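Local coordinates for metalloregulator ScaR (Streptococcus gordonii, PDB 3HRS), which is a manganese-activated repressor of the DtxR/MntR family, works as a homodimer and probably binds DNA to control transcription, at residues A[75-80]-A[114-119]; A[139-144]-A[209-214]; A[179-184]-A[191-196]. All coordinates share one frame; numbering follows the deposited sequence.

Contact 1 of 3, residues A[75-80]-A[114-119]; sequences HRLIEV and QLLDYP. With SO4 (sulfate ion), chain C.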
loop_
_atom_site.group_PDB
_atom_site.type_symbol
_atom_site.label_atom_id
_atom_site.label_comp_id
_atom_site.label_asym_id
_atom_site.label_seq_id
_atom_site.Cartn_x
_atom_site.Cartn_y
_atom_site.Cartn_z
ATOM N N HIS A 75 11.320 -2.863 0.497
ATOM C CA HIS A 75 11.116 -4.008 -0.373
ATOM C C HIS A 75 10.962 -5.361 0.345
ATOM O O HIS A 75 10.070 -6.143 0.014
ATOM C CB HIS A 75 12.290 -4.101 -1.301
ATOM C CG HIS A 75 12.287 -5.330 -2.138
ATOM N ND1 HIS A 75 11.455 -5.481 -3.222
ATOM C CD2 HIS A 75 13.024 -6.465 -2.060
ATOM C CE1 HIS A 75 11.689 -6.649 -3.787
ATOM N NE2 HIS A 75 12.633 -7.267 -3.100
ATOM N N ARG A 76 11.837 -5.638 1.313
ATOM C CA ARG A 76 11.706 -6.872 2.069
ATOM C C ARG A 76 10.553 -6.862 3.094
ATOM O O ARG A 76 9.929 -7.880 3.317
ATOM C CB ARG A 76 13.037 -7.312 2.696
ATOM C CG ARG A 76 14.018 -7.768 1.637
ATOM C CD ARG A 76 15.497 -7.715 2.049
ATOM N NE ARG A 76 16.321 -8.091 0.899
ATOM C CZ ARG A 76 17.634 -8.308 0.935
ATOM N NH1 ARG A 76 18.313 -8.201 2.074
ATOM N NH2 ARG A 76 18.270 -8.641 -0.181
ATOM N N LEU A 77 10.253 -5.741 3.735
ATOM C CA LEU A 77 9.106 -5.784 4.632
ATOM C C LEU A 77 7.774 -5.920 3.848
ATOM O O LEU A 77 6.899 -6.669 4.244
ATOM C CB LEU A 77 9.087 -4.614 5.601
ATOM C CG LEU A 77 10.175 -4.542 6.675
ATOM C CD1 LEU A 77 10.289 -3.120 7.270
ATOM C CD2 LEU A 77 9.863 -5.494 7.746
ATOM N N ILE A 78 7.646 -5.238 2.718
ATOM C CA ILE A 78 6.483 -5.434 1.862
ATOM C C ILE A 78 6.446 -6.898 1.409
ATOM O O ILE A 78 5.394 -7.531 1.362
ATOM C CB ILE A 78 6.497 -4.509 0.620
ATOM C CG1 ILE A 78 6.427 -3.024 1.020
ATOM C CG2 ILE A 78 5.328 -4.784 -0.251
ATOM C CD1 ILE A 78 5.384 -2.747 2.057
ATOM N N GLU A 79 7.599 -7.448 1.073
ATOM C CA GLU A 79 7.622 -8.841 0.654
ATOM C C GLU A 79 7.029 -9.684 1.770
ATOM O O GLU A 79 6.041 -10.365 1.547
ATOM C CB GLU A 79 9.032 -9.303 0.325
ATOM C CG GLU A 79 9.133 -10.777 0.020
ATOM C CD GLU A 79 9.049 -11.062 -1.455
ATOM O OE1 GLU A 79 8.964 -12.263 -1.819
ATOM O OE2 GLU A 79 9.083 -10.083 -2.243
ATOM N N VAL A 80 7.632 -9.617 2.964
ATOM C CA VAL A 80 7.148 -10.332 4.141
ATOM C C VAL A 80 5.671 -10.082 4.405
ATOM O O VAL A 80 4.954 -10.999 4.741
ATOM C CB VAL A 80 7.869 -9.917 5.418
ATOM C CG1 VAL A 80 7.100 -10.439 6.670
ATOM C CG2 VAL A 80 9.297 -10.426 5.406
ATOM N N GLN A 114 6.621 -2.842 12.634
ATOM C CA GLN A 114 6.098 -3.145 13.943
ATOM C C GLN A 114 4.992 -4.195 13.841
ATOM O O GLN A 114 4.928 -5.132 14.645
ATOM C CB GLN A 114 5.543 -1.885 14.586
ATOM C CG GLN A 114 5.123 -2.139 16.001
ATOM C CD GLN A 114 4.746 -0.882 16.750
ATOM O OE1 GLN A 114 4.329 0.112 16.157
ATOM N NE2 GLN A 114 4.894 -0.923 18.072
ATOM N N LEU A 115 4.109 -4.026 12.863
ATOM C CA LEU A 115 3.002 -4.957 12.679
ATOM C C LEU A 115 3.516 -6.383 12.463
ATOM O O LEU A 115 2.934 -7.343 12.969
ATOM C CB LEU A 115 2.184 -4.551 11.468
ATOM C CG LEU A 115 1.032 -5.505 11.252
ATOM C CD1 LEU A 115 0.257 -5.536 12.543
ATOM C CD2 LEU A 115 0.161 -5.061 10.057
ATOM N N LEU A 116 4.603 -6.496 11.703
ATOM C CA LEU A 116 5.194 -7.769 11.357
ATOM C C LEU A 116 6.064 -8.296 12.491
ATOM O O LEU A 116 6.622 -9.389 12.395
ATOM C CB LEU A 116 6.027 -7.645 10.084
ATOM C CG LEU A 116 5.351 -7.146 8.809
ATOM C CD1 LEU A 116 6.314 -7.333 7.654
ATOM C CD2 LEU A 116 4.044 -7.864 8.508
ATOM N N ASP A 117 6.163 -7.526 13.568
ATOM C CA ASP A 117 6.939 -7.929 14.737
ATOM C C ASP A 117 8.426 -8.028 14.449
ATOM O O ASP A 117 9.092 -8.963 14.904
ATOM C CB ASP A 117 6.430 -9.247 15.318
ATOM C CG ASP A 117 6.880 -9.470 16.764
ATOM O OD1 ASP A 117 7.417 -8.521 17.400
ATOM O OD2 ASP A 117 6.693 -10.608 17.262
ATOM N N TYR A 118 8.933 -7.062 13.689
ATOM C CA TYR A 118 10.371 -6.884 13.462
ATOM C C TYR A 118 11.101 -8.107 12.919
ATOM O O TYR A 118 12.000 -8.640 13.576
ATOM C CB TYR A 118 11.052 -6.366 14.725
ATOM C CG TYR A 118 10.314 -5.195 15.315
ATOM C CD1 TYR A 118 9.441 -5.376 16.380
ATOM C CD2 TYR A 118 10.464 -3.912 14.797
ATOM C CE1 TYR A 118 8.760 -4.326 16.928
ATOM C CE2 TYR A 118 9.772 -2.834 15.344
ATOM C CZ TYR A 118 8.912 -3.055 16.407
ATOM O OH TYR A 118 8.184 -2.017 16.975
ATOM N N PRO A 119 10.717 -8.545 11.705
ATOM C CA PRO A 119 11.375 -9.686 11.041
ATOM C C PRO A 119 12.814 -9.358 10.627
ATOM O O PRO A 119 13.059 -8.380 9.922
ATOM C CB PRO A 119 10.532 -9.924 9.785
ATOM C CG PRO A 119 9.434 -8.835 9.780
ATOM C CD PRO A 119 9.705 -7.870 10.862
HETATM S S SO4 C . 18.155 -9.842 -3.647
HETATM O O1 SO4 C . 18.474 -11.035 -2.850
HETATM O O2 SO4 C . 19.323 -8.967 -3.626
HETATM O O3 SO4 C . 17.855 -10.193 -5.043
HETATM O O4 SO4 C . 17.002 -9.148 -3.048
#

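Contact 2 of 3, residues A[139-144]-A[209-214]; sequences HKLTLE and IYVEKI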
loop_
_atom_site.group_PDB
_atom_site.type_symbol
_atom_site.label_atom_id
_atom_site.label_comp_id
_atom_site.label_asym_id
_atom_site.label_seq_id
_atom_site.Cartn_x
_atom_site.Cartn_y
_atom_site.Cartn_z
ATOM N N HIS A 139 23.525 -13.968 4.934
ATOM C CA HIS A 139 24.031 -15.027 4.065
ATOM C C HIS A 139 24.800 -14.532 2.855
ATOM O O HIS A 139 24.197 -14.131 1.847
ATOM C CB HIS A 139 22.901 -15.928 3.574
ATOM C CG HIS A 139 22.123 -16.545 4.677
ATOM N ND1 HIS A 139 22.690 -16.852 5.893
ATOM C CD2 HIS A 139 20.823 -16.914 4.756
ATOM C CE1 HIS A 139 21.769 -17.380 6.681
ATOM N NE2 HIS A 139 20.630 -17.436 6.012
ATOM N N LYS A 140 26.127 -14.623 2.934
ATOM C CA LYS A 140 26.969 -14.200 1.835
ATOM C C LYS A 140 27.496 -15.339 0.958
ATOM O O LYS A 140 27.752 -15.131 -0.225
ATOM C CB LYS A 140 28.100 -13.317 2.351
ATOM C CG LYS A 140 27.753 -11.846 2.264
ATOM C CD LYS A 140 28.755 -10.979 2.997
ATOM C CE LYS A 140 28.413 -10.877 4.471
ATOM N NZ LYS A 140 29.355 -9.957 5.165
ATOM N N LEU A 141 27.639 -16.537 1.519
ATOM C CA LEU A 141 28.298 -17.639 0.805
ATOM C C LEU A 141 27.473 -18.207 -0.359
ATOM O O LEU A 141 26.461 -18.889 -0.163
ATOM C CB LEU A 141 28.713 -18.739 1.787
ATOM C CG LEU A 141 29.601 -19.904 1.315
ATOM C CD1 LEU A 141 28.806 -21.184 1.067
ATOM C CD2 LEU A 141 30.430 -19.539 0.091
ATOM N N THR A 142 27.925 -17.916 -1.578
ATOM C CA THR A 142 27.222 -18.324 -2.795
ATOM C C THR A 142 27.599 -19.752 -3.205
ATOM O O THR A 142 28.636 -20.263 -2.799
ATOM C CB THR A 142 27.464 -17.317 -3.960
ATOM O OG1 THR A 142 26.617 -17.638 -5.068
ATOM C CG2 THR A 142 28.889 -17.361 -4.432
ATOM N N LEU A 143 26.752 -20.402 -3.995
ATOM C CA LEU A 143 27.019 -21.779 -4.372
ATOM C C LEU A 143 28.337 -21.859 -5.136
ATOM O O LEU A 143 29.181 -22.716 -4.854
ATOM C CB LEU A 143 25.884 -22.367 -5.214
ATOM C CG LEU A 143 26.024 -23.856 -5.587
ATOM C CD1 LEU A 143 26.108 -24.722 -4.334
ATOM C CD2 LEU A 143 24.913 -24.366 -6.528
ATOM N N GLU A 144 28.523 -20.965 -6.098
ATOM C CA GLU A 144 29.722 -21.029 -6.920
ATOM C C GLU A 144 31.003 -20.889 -6.094
ATOM O O GLU A 144 32.004 -21.557 -6.380
ATOM C CB GLU A 144 29.692 -20.004 -8.056
ATOM C CG GLU A 144 30.392 -18.695 -7.751
ATOM C CD GLU A 144 30.720 -17.924 -9.013
ATOM O OE1 GLU A 144 30.413 -16.711 -9.076
ATOM O OE2 GLU A 144 31.269 -18.538 -9.951
ATOM N N ILE A 209 22.501 -18.295 -5.776
ATOM C CA ILE A 209 21.926 -19.132 -4.747
ATOM C C ILE A 209 22.899 -19.130 -3.583
ATOM O O ILE A 209 24.111 -19.306 -3.770
ATOM C CB ILE A 209 21.789 -20.544 -5.292
ATOM C CG1 ILE A 209 20.548 -20.639 -6.161
ATOM C CG2 ILE A 209 21.763 -21.570 -4.182
ATOM C CD1 ILE A 209 20.658 -21.766 -7.149
ATOM N N TYR A 210 22.393 -18.922 -2.379
ATOM C CA TYR A 210 23.285 -18.776 -1.245
ATOM C C TYR A 210 23.113 -19.924 -0.273
ATOM O O TYR A 210 21.979 -20.234 0.122
ATOM C CB TYR A 210 23.005 -17.453 -0.543
ATOM C CG TYR A 210 23.279 -16.254 -1.394
ATOM C CD1 TYR A 210 22.446 -15.931 -2.455
ATOM C CD2 TYR A 210 24.374 -15.430 -1.136
ATOM C CE1 TYR A 210 22.689 -14.810 -3.234
ATOM C CE2 TYR A 210 24.629 -14.313 -1.909
ATOM C CZ TYR A 210 23.783 -14.008 -2.953
ATOM O OH TYR A 210 24.039 -12.910 -3.724
ATOM N N VAL A 211 24.225 -20.542 0.124
ATOM C CA VAL A 211 24.170 -21.693 1.023
ATOM C C VAL A 211 25.025 -21.565 2.282
ATOM O O VAL A 211 25.855 -20.664 2.405
ATOM C CB VAL A 211 24.594 -22.954 0.312
ATOM C CG1 VAL A 211 23.678 -23.201 -0.865
ATOM C CG2 VAL A 211 26.063 -22.839 -0.124
ATOM N N GLU A 212 24.805 -22.480 3.217
ATOM C CA GLU A 212 25.607 -22.549 4.429
ATOM C C GLU A 212 25.782 -24.007 4.846
ATOM O O GLU A 212 24.798 -24.718 5.057
ATOM C CB GLU A 212 24.985 -21.720 5.555
ATOM C CG GLU A 212 25.778 -20.463 5.885
ATOM C CD GLU A 212 25.141 -19.212 5.342
ATOM O OE1 GLU A 212 24.008 -19.312 4.842
ATOM O OE2 GLU A 212 25.758 -18.127 5.417
ATOM N N LYS A 213 27.035 -24.448 4.954
ATOM C CA LYS A 213 27.344 -25.874 5.108
ATOM C C LYS A 213 26.803 -26.432 6.406
ATOM O O LYS A 213 27.280 -26.086 7.486
ATOM C CB LYS A 213 28.852 -26.141 5.037
ATOM C CG LYS A 213 29.226 -27.594 5.353
ATOM C CD LYS A 213 30.606 -27.716 6.005
ATOM C CE LYS A 213 30.622 -27.172 7.443
ATOM N NZ LYS A 213 30.115 -28.139 8.466
ATOM N N ILE A 214 25.806 -27.301 6.292
ATOM C CA ILE A 214 25.253 -27.960 7.460
ATOM C C ILE A 214 26.013 -29.266 7.697
ATOM O O ILE A 214 26.429 -29.565 8.821
ATOM C CB ILE A 214 23.728 -28.193 7.315
ATOM C CG1 ILE A 214 23.270 -29.346 8.206
ATOM C CG2 ILE A 214 23.363 -28.489 5.879
ATOM C CD1 ILE A 214 21.952 -29.953 7.777
ATOM O OXT ILE A 214 26.266 -30.035 6.765
#

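Contact 3 of 3, residues A[179-184]-A[191-196]; sequences RFLGYD and SLEVDG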
loop_
_atom_site.group_PDB
_atom_site.type_symbol
_atom_site.label_atom_id
_atom_site.label_comp_id
_atom_site.label_asym_id
_atom_site.label_seq_id
_atom_site.Cartn_x
_atom_site.Cartn_y
_atom_site.Cartn_z
ATOM N N ARG A 179 22.593 -31.298 -1.255
ATOM C CA ARG A 179 23.879 -31.962 -1.367
ATOM C C ARG A 179 24.649 -31.406 -2.558
ATOM O O ARG A 179 24.258 -31.607 -3.710
ATOM C CB ARG A 179 23.708 -33.467 -1.551
ATOM C CG ARG A 179 23.194 -34.255 -0.349
ATOM C CD ARG A 179 23.193 -35.753 -0.707
ATOM N NE ARG A 179 22.606 -36.610 0.322
ATOM C CZ ARG A 179 22.187 -37.854 0.104
ATOM N NH1 ARG A 179 22.278 -38.383 -1.112
ATOM N NH2 ARG A 179 21.666 -38.570 1.097
ATOM N N PHE A 180 25.742 -30.704 -2.271
ATOM C CA PHE A 180 26.656 -30.217 -3.296
ATOM C C PHE A 180 27.594 -31.341 -3.710
ATOM O O PHE A 180 28.259 -31.930 -2.860
ATOM C CB PHE A 180 27.487 -29.064 -2.740
ATOM C CG PHE A 180 28.357 -28.384 -3.764
ATOM C CD1 PHE A 180 27.962 -28.297 -5.091
ATOM C CD2 PHE A 180 29.553 -27.795 -3.390
ATOM C CE1 PHE A 180 28.754 -27.651 -6.028
ATOM C CE2 PHE A 180 30.352 -27.149 -4.325
ATOM C CZ PHE A 180 29.950 -27.076 -5.642
ATOM N N LEU A 181 27.653 -31.644 -5.005
ATOM C CA LEU A 181 28.558 -32.685 -5.497
ATOM C C LEU A 181 29.788 -32.083 -6.162
ATOM O O LEU A 181 30.545 -32.784 -6.820
ATOM C CB LEU A 181 27.840 -33.614 -6.475
ATOM C CG LEU A 181 26.537 -34.200 -5.940
ATOM C CD1 LEU A 181 25.747 -34.874 -7.050
ATOM C CD2 LEU A 181 26.828 -35.165 -4.803
ATOM N N GLY A 182 29.973 -30.777 -5.997
ATOM C CA GLY A 182 31.142 -30.096 -6.522
ATOM C C GLY A 182 30.961 -29.532 -7.917
ATOM O O GLY A 182 30.038 -29.893 -8.649
ATOM N N TYR A 183 31.849 -28.618 -8.278
ATOM C CA TYR A 183 31.934 -28.135 -9.644
ATOM C C TYR A 183 32.668 -29.185 -10.483
ATOM O O TYR A 183 33.772 -29.594 -10.128
ATOM C CB TYR A 183 32.714 -26.820 -9.661
ATOM C CG TYR A 183 32.739 -26.106 -10.992
ATOM C CD1 TYR A 183 31.853 -25.077 -11.260
ATOM C CD2 TYR A 183 33.657 -26.449 -11.974
ATOM C CE1 TYR A 183 31.873 -24.410 -12.469
ATOM C CE2 TYR A 183 33.684 -25.788 -13.190
ATOM C CZ TYR A 183 32.789 -24.768 -13.430
ATOM O OH TYR A 183 32.804 -24.101 -14.634
ATOM N N ASP A 184 32.057 -29.640 -11.576
ATOM C CA ASP A 184 32.782 -30.465 -12.549
ATOM C C ASP A 184 33.620 -29.541 -13.426
ATOM O O ASP A 184 33.081 -28.670 -14.105
ATOM C CB ASP A 184 31.831 -31.305 -13.404
ATOM C CG ASP A 184 32.554 -32.393 -14.183
ATOM O OD1 ASP A 184 33.393 -32.063 -15.052
ATOM O OD2 ASP A 184 32.277 -33.585 -13.930
ATOM N N SER A 191 26.672 -29.757 -9.467
ATOM C CA SER A 191 25.808 -30.897 -9.220
ATOM C C SER A 191 25.158 -30.795 -7.843
ATOM O O SER A 191 25.833 -30.575 -6.836
ATOM C CB SER A 191 26.609 -32.196 -9.347
ATOM O OG SER A 191 27.463 -32.161 -10.481
ATOM N N LEU A 192 23.841 -30.945 -7.801
ATOM C CA LEU A 192 23.127 -30.875 -6.535
ATOM C C LEU A 192 22.208 -32.070 -6.355
ATOM O O LEU A 192 21.722 -32.645 -7.330
ATOM C CB LEU A 192 22.315 -29.574 -6.430
ATOM C CG LEU A 192 23.126 -28.284 -6.287
ATOM C CD1 LEU A 192 22.243 -27.046 -6.380
ATOM C CD2 LEU A 192 23.913 -28.290 -4.993
ATOM N N GLU A 193 21.964 -32.419 -5.096
ATOM C CA GLU A 193 21.048 -33.492 -4.739
ATOM C C GLU A 193 19.870 -32.928 -3.946
ATOM O O GLU A 193 19.905 -32.856 -2.713
ATOM C CB GLU A 193 21.785 -34.549 -3.917
ATOM C CG GLU A 193 21.067 -35.878 -3.793
ATOM C CD GLU A 193 21.272 -36.744 -5.007
ATOM O OE1 GLU A 193 20.900 -37.937 -4.949
ATOM O OE2 GLU A 193 21.809 -36.233 -6.015
ATOM N N VAL A 194 18.832 -32.522 -4.668
ATOM C CA VAL A 194 17.656 -31.913 -4.054
ATOM C C VAL A 194 16.483 -32.879 -4.060
ATOM O O VAL A 194 15.850 -33.097 -5.094
ATOM C CB VAL A 194 17.248 -30.605 -4.769
ATOM C CG1 VAL A 194 17.157 -30.816 -6.276
ATOM C CG2 VAL A 194 15.931 -30.086 -4.220
ATOM N N ASP A 195 16.194 -33.450 -2.896
ATOM C CA ASP A 195 15.152 -34.460 -2.787
ATOM C C ASP A 195 15.617 -35.746 -3.457
ATOM O O ASP A 195 14.881 -36.355 -4.235
ATOM C CB ASP A 195 13.842 -33.973 -3.422
ATOM C CG ASP A 195 13.102 -32.966 -2.550
ATOM O OD1 ASP A 195 13.017 -33.189 -1.318
ATOM O OD2 ASP A 195 12.598 -31.960 -3.103
ATOM N N GLY A 196 16.852 -36.141 -3.158
ATOM C CA GLY A 196 17.426 -37.361 -3.695
ATOM C C GLY A 196 17.530 -37.374 -5.208
ATOM O O GLY A 196 18.052 -38.326 -5.793
#

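Contact 1 of 3, residues A[75-80]-A[114-119]
Leu116 reaches from 114-119 against the helix at Leu77 and Val80, and its CD1 methyl does most of the touching. That methyl lies 3.4 Å from Val80 CG1 and 3.5 Å from Leu77 O, so one branch meets both a valine methyl and a helix carbonyl. Val80 and Leu116 run past each other in opposite directions, and the valine presents CG1 because this methyl stands anti to its own backbone N (chi1 166°). Leu77 contributes CD2, 4.0 Å from Leu116 CD1 and 3.9 Å from Pro119 CD; the Leu77 and Pro119 side chains cross at about a right angle. Pro119 CG also approaches Val80 CG1, at 4.2 Å. No hydrogen bond joins the two segments, and the touching side chains are all apolar.

Behind this first shell, the geometry of the turn sets where Leu116 and Pro119 lie. Helix 106-115 ends in a Schellman motif, with Asp117 at positive phi and its N bonded to Gln114 O at 2.9 Å, after which the chain swings back to bring Pro119 onto the neighbouring helix. Leu115, on another side, packs on Phe81 of the second subunit.

The polar residues of 75-80 look elsewhere. Arg76 NH2 donates to O4 of a sulfate, probably from the crystallisation liquor, at 3.2 Å in a nearly straight bond (168°), with the ion at the edge of the guanidinium; NH1 pairs with Glu137. His75 bonds Glu101 and Asp159. Glu79, whose carboxylate leads away from 114-119, touches His124, and Val80 lies close to Cys122. Glu79, Cys122, His124 and Asp159 have been seen to bind zinc in this protein; no metal is bound to this chain here, and the apolar helix-to-turn packing borders the metal site of a DtxR-family metal-binding and dimerisation domain.

Contact 2 of 3, residues A[139-144]-A[209-214]
Val211 N donates to Leu141 O at 2.8 Å, and Leu143 N donates to Ile209 O at 2.9 Å. In both bonds the donor lies nearly on the line of the C=O bond, although the N-H is somewhat bent in each. Between them Thr142 and Tyr210 face each other as a single beta bridge, where Leu141 O also receives the CA-H of Tyr210 and Ile209 O that of Thr142. The two segments run steeply across one another (112° apart), and the pairing stops after this one bridge.

Strand 209-212 is an outermost strand, within this chain, of the five-strand antiparallel sheet in the FeoA domain, a family with the SH3-like fold. Tyr210 turns its backbone to Ala155 and Arg156 of strand 150-157, while Ile209 and Val211 offer theirs to the loop 139-144, which thus covers the outer edge of the sheet within this chain.

His139 and Glu212 meet without a hydrogen bond between ND1 and OE1: the oxygen stands 2.9 Å above the imidazole plane, offset toward the rim, and ring and carboxylate are turned 56° apart. Lys140 O lies at the edge of the Tyr210 ring, 3.5 Å from Tyr210 CD2. The tyrosine hydroxyl is hydrogen-bonded to His158, and Arg156 makes a cation-pi contact with the ring while bonding His139 O.

Further out, Leu141, with CG anti to the backbone N (chi1 -171°), brings CD1 against Val211 CG2. Leu143 CB lies 4.3 Å from Ile209 CG2, and both residues also pack on Leu201.

Contact 3 of 3, residues A[179-184]-A[191-196]
Leu181 N donates a hydrogen bond to Ser191 O at 2.8 Å, short and straight, although the donor is tilted from the carbonyl plane. Two residues along, beyond the Phe180-Leu192 pair, Glu193 N donates to Arg179 O, also at 2.8 Å but bent (139° at the hydrogen); here the donor does lie in the carbonyl plane, on a lone pair. Arg179 O takes a second, softer partner, the CA-H of Leu192. The two outer bonds are weak: Arg179 N reaches Glu193 O at 3.4 Å and Ser191 N reaches Gly182 O at 3.5 Å.

Phe180 and Leu192 form the non-hydrogen-bonded pair between these links. Their backbone groups turn outward and are bonded to Gly150 and Ile199 of the flanking strands. On the same face Phe180 CD1 meets Leu192 CD2 obliquely at 4.1 Å, and both side chains pack on Leu143. With CG anti to the backbone N (chi1 -173°), the Phe180 ring is swung along its own strand, where Gly182 N lies over one of its faces, and Ser191 O comes up to the ring's edge.

Arg179 and Glu193 share the other face. They lie side by side, pointing the same way, their planes nearly parallel (8° apart), yet Arg179 NH1 stays 4.1 Å from Glu193 OE1, beyond a salt bridge. Leu181 CD1 lies 3.6 Å from Ser191 CB.

This is a beta hairpin of the FeoA domain. Across its strands run one short, straight backbone bond, one short but bent and two weak, with apolar contact on the Phe180 and Leu192 face, while the charged pair probably adds a longer-range attraction.

Overall arrangement
Contact 1 joins a helix to a turn by apolar side-chain packing, with no hydrogen bond between the segments, beside the metal site and in a different domain family from the other two; its nearest atoms are about 8 Å from contact 2 and 19 Å from contact 3. Contacts 2 and 3 rely on backbone hydrogen bonds and both reach the same sheet, contact 3 between two neighbouring strands, contact 2 between an edge strand and a loop. The hairpin is nested within the loop that contact 2 closes. They meet where Leu143 packs on Phe180 and Leu192, a buried cluster. Each contact is only partly buried, and the Arg179 side of contact 3 is the more exposed.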